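Side-chain contacts in transcriptional regulator, GntR family (Ralstonia eutropha, PDB 3IHU), which probably binds DNA as a transcription factor, joining a GntR-type winged helix-turn-helix to an all-helical FCD domain: residues A[80-83]-A[84-88]; A[206-209]-A[210-214]. All blocks are in the same frame, centred on the assembly; numbering follows the deposited sequence.

How the contacts relate
Starting from the N terminus, the chain runs through the GntR-type winged-helix region, which probably binds DNA, and its small antiparallel sheet before it reaches contact 1, where the linker after strand 77-79 turns into helix 84-105. Contact 2 comes much later, inside the last helix, 198-219. Each contact closes only a single turn or so of backbone, and the two follow in series, neither nesting nor crossing. Their centres are about 16 Å apart, yet they touch: L88 of contact 1 packs its CD2 against CG of R213 in contact 2 at 3.8 Å. This is one of several contacts that join the first and last helices after the linker, close to the junction with the winged-helix part.

Contact 1. Residues A[80-83]-A[84-88]; sequences RRLS and LQETL
S83 and E86 exchange bonds at the start of helix 84-105 in a textbook capping box: each side chain accepts from the other residue's backbone N-H. S83 is the N-cap. Its OG, turned between the backbone N and the carbonyl carbon (chi1 69°), receives E86 N at 3.1 Å. In return E86 reaches back along the chain, extended beyond CG, and its OE1 takes the N-H of S83 at 2.9 Å. That bond is nearly straight, 163° at the hydrogen, and meets the anti side of the carboxylate, somewhat out of its plane. The other oxygen serves R80. There NH2 lies 3.2 Å from E86 OE2 in a salt bridge; the oxygen stands at the edge of the guanidinium, in its plane, while the two flat groups are turned 80° apart. R80 NH1 also donates to G67 O, which ties the arginine to the winged-helix part. L82 sets CB against OG1 of T87 at 3.4 Å, and a water bridges that hydroxyl to L82 O. The first backbone turn closes with T87 N to S83 O at 2.9 Å. Chemically, the box gives acceptors to two N-H groups at the helix entrance, and one carboxylate shares its oxygens between cap and arginine. The negative charge of E86 is probably favoured both by R80 and by the positive end of the helix dipole.

Contact 2. Residues A[206-209]-A[210-214]; sequences AAHV and KNVRG
K210 packs its CG against the carbonyl oxygen of A206 one turn earlier in helix 198-219, and its side chain can be followed outward to a salt bridge on neighbouring helix 84-105. CB rests 3.5 Å from A207 O. CG stands beside the backbone N (chi1 -69°), which brings it to 3.5 Å from A206 O. That oxygen also accepts K210 N, at 3.0 Å. CG lies, besides, at the edge of the R213 guanidinium, in its plane. CD is already drawing away, 4.2 Å from A206 O. Beyond it the chain bends at chi4, and NZ forms a salt bridge with E95, whose other carboxylate oxygen is paired with R213 NH2. On another side of the helix, V212 sets CG2 3.7 Å from CE1 of H208, the two side chains crossing obliquely. H208 ND1 and N211 ND2 share D185 OD2, and that carboxylate oxygen probably holds both groups in place. The helix sits between two others of the FCD domain region: A206, V209, K210 and R213 meet helix 84-105, whereas H208, N211 and V212 face helix 179-195, where M181 touches both N211 and V212.

Contact 1. Residues A[80-83]-A[84-88]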
# COMPACT_ATOMS: atom_id res chain seq x y z
N ARG A 80 -5.99 9.96 -10.32
CA ARG A 80 -7.22 9.25 -10.75
C ARG A 80 -8.22 9.09 -9.58
O ARG A 80 -7.83 9.06 -8.42
CB ARG A 80 -6.86 7.88 -11.34
CG ARG A 80 -6.19 8.01 -12.72
CD ARG A 80 -6.05 6.65 -13.45
NE ARG A 80 -7.35 6.13 -13.84
CZ ARG A 80 -7.79 4.91 -13.55
NH1 ARG A 80 -7.01 4.03 -12.90
NH2 ARG A 80 -9.00 4.55 -13.94
N ARG A 81 -9.50 9.05 -9.92
CA ARG A 81 -10.54 8.51 -9.05
C ARG A 81 -11.07 7.31 -9.75
O ARG A 81 -11.26 7.36 -10.95
CB ARG A 81 -11.74 9.46 -8.95
CG ARG A 81 -11.54 10.69 -8.14
CD ARG A 81 -12.95 11.34 -7.92
NE ARG A 81 -12.86 12.59 -7.14
CZ ARG A 81 -12.76 13.82 -7.66
NH1 ARG A 81 -12.75 14.01 -8.97
NH2 ARG A 81 -12.69 14.87 -6.86
N LEU A 82 -11.41 6.26 -9.02
CA LEU A 82 -11.90 5.03 -9.61
C LEU A 82 -13.40 4.93 -9.51
O LEU A 82 -14.00 5.26 -8.52
CB LEU A 82 -11.26 3.83 -8.89
CG LEU A 82 -9.71 3.85 -8.81
CD1 LEU A 82 -9.15 2.59 -8.16
CD2 LEU A 82 -9.10 4.01 -10.17
N SER A 83 -14.01 4.36 -10.54
CA SER A 83 -15.36 3.89 -10.42
C SER A 83 -15.43 2.71 -9.47
O SER A 83 -14.44 2.08 -9.14
CB SER A 83 -15.88 3.49 -11.79
OG SER A 83 -15.21 2.32 -12.24
N LEU A 84 -16.65 2.34 -9.11
CA LEU A 84 -16.84 1.21 -8.23
C LEU A 84 -16.30 -0.05 -8.89
O LEU A 84 -15.59 -0.80 -8.24
CB LEU A 84 -18.32 1.01 -7.84
CG LEU A 84 -18.60 -0.15 -6.85
CD1 LEU A 84 -17.69 -0.10 -5.62
CD2 LEU A 84 -20.09 -0.14 -6.40
N GLN A 85 -16.61 -0.26 -10.16
CA GLN A 85 -16.18 -1.47 -10.86
C GLN A 85 -14.64 -1.49 -10.91
O GLN A 85 -14.03 -2.54 -10.78
CB GLN A 85 -16.71 -1.52 -12.29
CG GLN A 85 -16.31 -2.79 -13.03
CD GLN A 85 -16.82 -4.03 -12.32
OE1 GLN A 85 -18.02 -4.14 -12.06
NE2 GLN A 85 -15.90 -4.92 -11.91
N GLU A 86 -14.05 -0.31 -11.10
CA GLU A 86 -12.61 -0.24 -11.23
C GLU A 86 -11.98 -0.58 -9.86
O GLU A 86 -10.96 -1.24 -9.80
CB GLU A 86 -12.11 1.11 -11.71
CG GLU A 86 -12.35 1.40 -13.21
CD GLU A 86 -12.10 2.87 -13.58
OE1 GLU A 86 -12.22 3.79 -12.72
OE2 GLU A 86 -11.78 3.12 -14.76
N THR A 87 -12.61 -0.12 -8.78
CA THR A 87 -12.15 -0.45 -7.43
C THR A 87 -12.24 -1.95 -7.18
O THR A 87 -11.31 -2.58 -6.67
CB THR A 87 -12.98 0.37 -6.39
OG1 THR A 87 -12.74 1.76 -6.61
CG2 THR A 87 -12.61 -0.02 -4.99
N LEU A 88 -13.37 -2.54 -7.51
CA LEU A 88 -13.55 -3.96 -7.31
C LEU A 88 -12.51 -4.78 -8.11
O LEU A 88 -12.02 -5.80 -7.64
CB LEU A 88 -14.95 -4.39 -7.68
CG LEU A 88 -16.06 -3.85 -6.74
CD1 LEU A 88 -17.45 -4.16 -7.34
CD2 LEU A 88 -15.88 -4.44 -5.32
O HOH W 1 -14.94 3.74 -6.48

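Contact 2. Residues A[206-209]-A[210-214]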
# COMPACT_ATOMS: atom_id res chain seq x y z
N ALA A 206 -5.30 -12.98 1.82
CA ALA A 206 -6.48 -12.75 0.98
C ALA A 206 -7.67 -12.30 1.84
O ALA A 206 -8.43 -11.39 1.46
CB ALA A 206 -6.81 -13.96 0.17
N ALA A 207 -7.80 -12.87 3.03
CA ALA A 207 -8.85 -12.49 3.97
C ALA A 207 -8.87 -10.99 4.18
O ALA A 207 -9.95 -10.40 4.27
CB ALA A 207 -8.68 -13.24 5.38
N HIS A 208 -7.72 -10.37 4.33
CA HIS A 208 -7.68 -8.95 4.62
C HIS A 208 -8.42 -8.20 3.49
O HIS A 208 -9.30 -7.36 3.72
CB HIS A 208 -6.23 -8.45 4.69
CG HIS A 208 -6.11 -6.96 4.71
ND1 HIS A 208 -6.87 -6.16 5.52
CD2 HIS A 208 -5.36 -6.12 3.95
CE1 HIS A 208 -6.55 -4.89 5.32
NE2 HIS A 208 -5.65 -4.84 4.36
N VAL A 209 -8.05 -8.49 2.25
CA VAL A 209 -8.65 -7.77 1.10
C VAL A 209 -10.14 -8.05 0.97
O VAL A 209 -10.91 -7.16 0.65
CB VAL A 209 -7.88 -8.03 -0.18
CG1 VAL A 209 -8.52 -7.25 -1.39
CG2 VAL A 209 -6.42 -7.64 0.03
N LYS A 210 -10.54 -9.29 1.21
CA LYS A 210 -11.97 -9.61 1.27
C LYS A 210 -12.72 -8.73 2.28
O LYS A 210 -13.84 -8.28 2.02
CB LYS A 210 -12.14 -11.09 1.66
CG LYS A 210 -11.74 -12.14 0.65
CD LYS A 210 -12.01 -13.55 1.30
CE LYS A 210 -11.36 -14.64 0.53
NZ LYS A 210 -11.97 -14.64 -0.79
N ASN A 211 -12.10 -8.44 3.42
CA ASN A 211 -12.72 -7.54 4.42
C ASN A 211 -12.82 -6.14 3.94
O ASN A 211 -13.86 -5.52 4.13
CB ASN A 211 -11.97 -7.54 5.77
CG ASN A 211 -12.14 -8.84 6.52
OD1 ASN A 211 -13.06 -9.61 6.24
ND2 ASN A 211 -11.25 -9.12 7.47
N VAL A 212 -11.76 -5.63 3.30
CA VAL A 212 -11.82 -4.32 2.69
C VAL A 212 -12.95 -4.23 1.63
O VAL A 212 -13.76 -3.31 1.66
CB VAL A 212 -10.45 -3.90 2.12
CG1 VAL A 212 -10.54 -2.58 1.37
CG2 VAL A 212 -9.40 -3.89 3.24
N ARG A 213 -13.05 -5.22 0.74
CA ARG A 213 -14.11 -5.25 -0.28
C ARG A 213 -15.51 -5.24 0.37
O ARG A 213 -16.35 -4.44 0.01
CB ARG A 213 -14.00 -6.49 -1.16
CG ARG A 213 -15.09 -6.54 -2.28
CD ARG A 213 -15.18 -7.89 -2.94
NE ARG A 213 -13.95 -8.11 -3.66
CZ ARG A 213 -12.95 -8.91 -3.31
NH1 ARG A 213 -13.00 -9.69 -2.23
NH2 ARG A 213 -11.84 -8.93 -4.08
N GLY A 214 -15.72 -6.12 1.33
CA GLY A 214 -16.93 -6.13 2.14
C GLY A 214 -17.28 -4.78 2.74
O GLY A 214 -18.42 -4.33 2.62